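PDB 4FQD: NikO protein from Streptomyces tendae, which catalyses an enolpyruvyl transfer essential in nikkomycin biosynthesis, probably from phosphoenolpyruvate to a uridine nucleotide. Local coordinates for residues L16-G21 with L417-V422; T402-T407 with G424-R429. The protein carries 4 engineered substitutions. One frame throughout, in Å; residues are numbered along the deposited sequence.

Contact 1: residues L16-G21 with L417-V422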
loop_
_atom_site.group_PDB
_atom_site.type_symbol
_atom_site.label_atom_id
_atom_site.label_comp_id
_atom_site.label_asym_id
_atom_site.label_seq_id
_atom_site.Cartn_x
_atom_site.Cartn_y
_atom_site.Cartn_z
ATOM N N LEU A 16 34.099 -8.632 1.114
ATOM C CA LEU A 16 34.194 -7.456 1.966
ATOM C C LEU A 16 34.182 -7.919 3.415
ATOM O O LEU A 16 33.249 -8.595 3.848
ATOM C CB LEU A 16 33.029 -6.497 1.717
ATOM C CG LEU A 16 33.054 -5.678 0.427
ATOM C CD1 LEU A 16 31.881 -4.712 0.396
ATOM C CD2 LEU A 16 34.371 -4.932 0.288
ATOM N N GLU A 17 35.226 -7.574 4.159
ATOM C CA GLU A 17 35.309 -7.948 5.564
ATOM C C GLU A 17 34.877 -6.774 6.434
ATOM O O GLU A 17 35.603 -5.790 6.572
ATOM C CB GLU A 17 36.728 -8.393 5.919
ATOM C CG GLU A 17 36.870 -8.969 7.318
ATOM C CD GLU A 17 38.253 -9.533 7.576
ATOM O OE1 GLU A 17 38.610 -10.548 6.941
ATOM O OE2 GLU A 17 38.986 -8.958 8.408
ATOM N N ILE A 18 33.686 -6.886 7.015
ATOM C CA ILE A 18 33.094 -5.786 7.767
ATOM C C ILE A 18 33.203 -5.968 9.279
ATOM O O ILE A 18 32.808 -6.999 9.823
ATOM C CB ILE A 18 31.609 -5.587 7.396
ATOM C CG1 ILE A 18 31.454 -5.382 5.888
ATOM C CG2 ILE A 18 31.017 -4.413 8.161
ATOM C CD1 ILE A 18 30.770 -6.532 5.184
ATOM N N HIS A 19 33.745 -4.957 9.950
ATOM C CA HIS A 19 33.770 -4.922 11.406
ATOM C C HIS A 19 32.916 -3.762 11.902
ATOM O O HIS A 19 33.407 -2.646 12.072
ATOM C CB HIS A 19 35.201 -4.778 11.925
ATOM C CG HIS A 19 36.080 -5.948 11.613
ATOM N ND1 HIS A 19 36.883 -6.002 10.494
ATOM C CD2 HIS A 19 36.283 -7.113 12.275
ATOM C CE1 HIS A 19 37.543 -7.146 10.482
ATOM N NE2 HIS A 19 37.197 -7.839 11.552
ATOM N N GLY A 20 31.634 -4.029 12.126
ATOM C CA GLY A 20 30.705 -2.995 12.542
ATOM C C GLY A 20 30.774 -2.696 14.026
ATOM O O GLY A 20 31.538 -3.321 14.763
ATOM N N GLY A 21 29.964 -1.739 14.467
ATOM C CA GLY A 21 29.946 -1.336 15.860
ATOM C C GLY A 21 30.589 0.022 16.058
ATOM O O GLY A 21 30.562 0.582 17.154
ATOM N N LEU A 417 25.293 -1.545 5.088
ATOM C CA LEU A 417 24.888 -0.616 6.136
ATOM C C LEU A 417 24.461 -1.363 7.393
ATOM O O LEU A 417 24.792 -0.962 8.509
ATOM C CB LEU A 417 23.746 0.280 5.652
ATOM C CG LEU A 417 24.048 1.217 4.482
ATOM C CD1 LEU A 417 22.828 2.059 4.148
ATOM C CD2 LEU A 417 25.247 2.099 4.793
ATOM N N ALA A 418 23.722 -2.452 7.204
ATOM C CA ALA A 418 23.247 -3.263 8.317
ATOM C C ALA A 418 24.403 -3.975 9.013
ATOM O O ALA A 418 24.398 -4.138 10.233
ATOM C CB ALA A 418 22.214 -4.268 7.835
ATOM N N ALA A 419 25.394 -4.392 8.230
ATOM C CA ALA A 419 26.569 -5.066 8.771
ATOM C C ALA A 419 27.389 -4.128 9.650
ATOM O O ALA A 419 27.986 -4.553 10.639
ATOM C CB ALA A 419 27.425 -5.624 7.647
ATOM N N LEU A 420 27.413 -2.850 9.284
ATOM C CA LEU A 420 28.160 -1.848 10.037
ATOM C C LEU A 420 27.535 -1.577 11.404
ATOM O O LEU A 420 28.163 -0.976 12.275
ATOM C CB LEU A 420 28.271 -0.548 9.237
ATOM C CG LEU A 420 29.213 -0.574 8.033
ATOM C CD1 LEU A 420 29.071 0.698 7.211
ATOM C CD2 LEU A 420 30.653 -0.761 8.486
ATOM N N ALA A 421 26.295 -2.019 11.586
ATOM C CA ALA A 421 25.607 -1.855 12.861
ATOM C C ALA A 421 25.927 -3.010 13.803
ATOM O O ALA A 421 25.858 -2.865 15.023
ATOM C CB ALA A 421 24.108 -1.748 12.643
ATOM N N VAL A 422 26.282 -4.155 13.229
ATOM C CA VAL A 422 26.578 -5.354 14.007
ATOM C C VAL A 422 27.960 -5.292 14.652
ATOM O O VAL A 422 28.970 -5.199 13.956
ATOM C CB VAL A 422 26.492 -6.622 13.134
ATOM C CG1 VAL A 422 26.988 -7.833 13.906
ATOM C CG2 VAL A 422 25.068 -6.834 12.645
#
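Ile18 supplies the apolar half of this contact through its CG2 methyl, which meets Ala419 and Leu420. CG2 lies 3.8 Å from Ala419 CB, a pair that can come close because both CB atoms head for each other and alanine adds no further bulk. The same methyl is 3.7 Å from Leu420 CD2, and here the two side chains cross at about a right angle. Leu420 CB points away from the strand, but the side chain bends so that its CD2 methyl returns to Ile18. With CG1 anti to the carbonyl carbon (chi1 -55°), Ile18 has CG2 anti to the backbone N and gives this methyl to Ala419 and Leu420, while its other branch runs along the sheet to Leu428. A beta-branched residue suits a strand position with neighbours on two sides.

The fold behind this is the inverse alpha/beta barrel of the enolpyruvyl transferases: helix 409-419 packs on one face of a mixed sheet that includes the N-terminal strand 14-19. Glu17, on the reverse face of the strand from Ile18, forms a salt bridge with Arg425. Leu420 also packs on Leu278 of helix 265-278.

Polar contact is left to the backbone beyond the strand. Gly21 N donates to Leu420 O at 2.9 Å, a fairly straight bond (161° at the hydrogen) whose donor sits above the carbonyl plane, 44° out of it. That carbonyl also has Gly20 CA 3.3 Å from its O atom. Such close passage of main chains calls for glycine: a CB on Gly20 would fall only 2.3 Å from Ala419 O. Gly21 is demanded differently, since its positive phi would press a CB against the carbonyl oxygen of Gly20. Ala419 O meanwhile accepts Val422 N, one of the short-range backbone bonds in this part of the chain.

Contact 2: residues T402-T407 with G424-R429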
loop_
_atom_site.group_PDB
_atom_site.type_symbol
_atom_site.label_atom_id
_atom_site.label_comp_id
_atom_site.label_asym_id
_atom_site.label_seq_id
_atom_site.Cartn_x
_atom_site.Cartn_y
_atom_site.Cartn_z
ATOM N N THR A 402 28.549 -13.897 10.110
ATOM C CA THR A 402 27.746 -14.404 9.002
ATOM C C THR A 402 28.406 -14.141 7.652
ATOM O O THR A 402 29.314 -13.317 7.542
ATOM C CB THR A 402 26.339 -13.778 8.996
ATOM O OG1 THR A 402 26.448 -12.352 8.912
ATOM C CG2 THR A 402 25.583 -14.150 10.264
ATOM N N ASP A 403 27.942 -14.853 6.630
ATOM C CA ASP A 403 28.408 -14.644 5.264
ATOM C C ASP A 403 27.260 -14.186 4.377
ATOM O O ASP A 403 26.434 -14.993 3.949
ATOM C CB ASP A 403 29.022 -15.923 4.694
ATOM C CG ASP A 403 30.336 -16.280 5.350
ATOM O OD1 ASP A 403 31.342 -15.588 5.084
ATOM O OD2 ASP A 403 30.368 -17.260 6.123
ATOM N N LEU A 404 27.216 -12.888 4.100
ATOM C CA LEU A 404 26.115 -12.309 3.339
ATOM C C LEU A 404 26.400 -12.270 1.842
ATOM O O LEU A 404 27.497 -11.916 1.414
ATOM C CB LEU A 404 25.792 -10.903 3.853
ATOM C CG LEU A 404 24.738 -10.777 4.958
ATOM C CD1 LEU A 404 25.012 -11.724 6.109
ATOM C CD2 LEU A 404 24.671 -9.348 5.463
ATOM N N ARG A 405 25.400 -12.639 1.049
ATOM C CA ARG A 405 25.516 -12.589 -0.403
ATOM C C ARG A 405 24.554 -11.562 -0.987
ATOM O O ARG A 405 23.348 -11.618 -0.744
ATOM C CB ARG A 405 25.247 -13.965 -1.015
ATOM C CG ARG A 405 25.229 -13.960 -2.535
ATOM C CD ARG A 405 24.817 -15.311 -3.095
ATOM N NE ARG A 405 24.754 -15.297 -4.553
ATOM C CZ ARG A 405 25.802 -15.493 -5.347
ATOM N NH1 ARG A 405 26.999 -15.713 -4.821
ATOM N NH2 ARG A 405 25.658 -15.464 -6.664
ATOM N N ALA A 406 25.093 -10.623 -1.758
ATOM C CA ALA A 406 24.276 -9.603 -2.402
ATOM C C ALA A 406 23.663 -10.140 -3.689
ATOM O O ALA A 406 24.326 -10.827 -4.463
ATOM C CB ALA A 406 25.103 -8.364 -2.685
ATOM N N THR A 407 22.392 -9.824 -3.913
ATOM C CA THR A 407 21.696 -10.276 -5.111
ATOM C C THR A 407 21.647 -9.182 -6.170
ATOM O O THR A 407 21.521 -9.468 -7.361
ATOM C CB THR A 407 20.260 -10.737 -4.795
ATOM O OG1 THR A 407 19.552 -9.682 -4.132
ATOM C CG2 THR A 407 20.280 -11.968 -3.902
ATOM N N GLY A 424 30.578 -6.858 15.387
ATOM C CA GLY A 424 31.339 -8.064 15.119
ATOM C C GLY A 424 31.780 -8.148 13.671
ATOM O O GLY A 424 31.727 -7.159 12.941
ATOM N N ARG A 425 32.210 -9.334 13.252
ATOM C CA ARG A 425 32.698 -9.522 11.890
ATOM C C ARG A 425 31.614 -10.070 10.966
ATOM O O ARG A 425 30.884 -10.995 11.325
ATOM C CB ARG A 425 33.918 -10.446 11.875
ATOM C CG ARG A 425 34.781 -10.308 10.627
ATOM C CD ARG A 425 35.929 -11.305 10.628
ATOM N NE ARG A 425 35.529 -12.601 10.091
ATOM C CZ ARG A 425 35.858 -13.044 8.881
ATOM N NH1 ARG A 425 36.604 -12.297 8.077
ATOM N NH2 ARG A 425 35.445 -14.237 8.475
ATOM N N THR A 426 31.518 -9.487 9.776
ATOM C CA THR A 426 30.573 -9.943 8.764
ATOM C C THR A 426 31.228 -9.881 7.389
ATOM O O THR A 426 31.932 -8.922 7.071
ATOM C CB THR A 426 29.297 -9.076 8.750
ATOM O OG1 THR A 426 28.716 -9.052 10.061
ATOM C CG2 THR A 426 28.279 -9.625 7.760
ATOM N N THR A 427 31.004 -10.908 6.578
ATOM C CA THR A 427 31.521 -10.919 5.218
ATOM C C THR A 427 30.400 -10.701 4.211
ATOM O O THR A 427 29.288 -11.200 4.385
ATOM C CB THR A 427 32.255 -12.233 4.896
ATOM O OG1 THR A 427 31.380 -13.340 5.134
ATOM C CG2 THR A 427 33.495 -12.376 5.766
ATOM N N LEU A 428 30.700 -9.944 3.160
ATOM C CA LEU A 428 29.734 -9.668 2.106
ATOM C C LEU A 428 30.365 -9.878 0.734
ATOM O O LEU A 428 31.411 -9.302 0.430
ATOM C CB LEU A 428 29.208 -8.236 2.224
ATOM C CG LEU A 428 28.246 -7.766 1.130
ATOM C CD1 LEU A 428 26.976 -8.606 1.125
ATOM C CD2 LEU A 428 27.919 -6.291 1.300
ATOM N N ARG A 429 29.733 -10.707 -0.089
ATOM C CA ARG A 429 30.216 -10.930 -1.449
ATOM C C ARG A 429 29.210 -10.470 -2.497
ATOM O O ARG A 429 28.101 -10.050 -2.161
ATOM C CB ARG A 429 30.600 -12.394 -1.672
ATOM C CG ARG A 429 29.507 -13.402 -1.381
ATOM C CD ARG A 429 30.039 -14.809 -1.596
ATOM N NE ARG A 429 29.032 -15.834 -1.349
ATOM C CZ ARG A 429 28.862 -16.449 -0.183
ATOM N NH1 ARG A 429 29.632 -16.143 0.851
ATOM N NH2 ARG A 429 27.920 -17.373 -0.052
HETATM O O HOH W 1 29.957 -13.483 2.090
#
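Leu404 and Leu428 form the tight side of this pairing, with Leu404 CB 3.8 Å from Leu428 CD1. Leu428 holds CG anti to its backbone N (chi1 176°), which lays CD1 across toward the neighbouring strand, where Ala406 CB also approaches it. Both leucines pack on Leu415 of helix 409-419, so bulky aliphatic residues suit this buried face.

Between the strands the bonds run in a parallel ladder: Thr427 N gives to Thr402 O, Leu404 N to Thr427 O at 2.7 Å, Arg429 N to Leu404 O at 3.0 Å, and Ala406 N to Arg429 O. Together with the helix, strands 402-405 and 425-429 make a beta-alpha-beta unit, one part of this family's barrel fold.

The other face, with Asp403, Arg405, Thr427 and Arg429, is looser and wetter. A water donates to Leu404 O, which therefore accepts twice. Arg405 CB sits over one face of the Arg429 guanidinium, and the two guanidinium planes are turned 55° apart. Arg405 NH1 nevertheless comes to 4.0 Å from Arg429 NE, a like-charge approach that long, flexible chains near solvent can probably tolerate. An alanine in place of Arg429 removes the flat group that faces Arg405 CB, and the Arg405 side chain would probably be freer to turn. Arg429 also touches Glu13.

In the fold
Contacts 1 and 2 have centres about 9 Å apart and meet through one sheet, in which strand 425-429 lies between strands 402-405 and 14-19. The seam is antiparallel: Ile18 N stands 2.7 Å from Thr426 O and Leu16 N 2.9 Å from Leu428 O, both probable hydrogen bonds. Ile18 CD1 packs 3.8 Å from Leu428 CB, so apolar packing runs from one contact into the other beneath helix 409-419. That helix follows strand 402-405 and leads, through segment 417-422, to strand 425-429. The N-terminal strand thus completes a sheet made largely from the chain's C-terminal end. The centres of contact 1 and contact 2 lie about 25 Å and about 24 Å from the chain's centre.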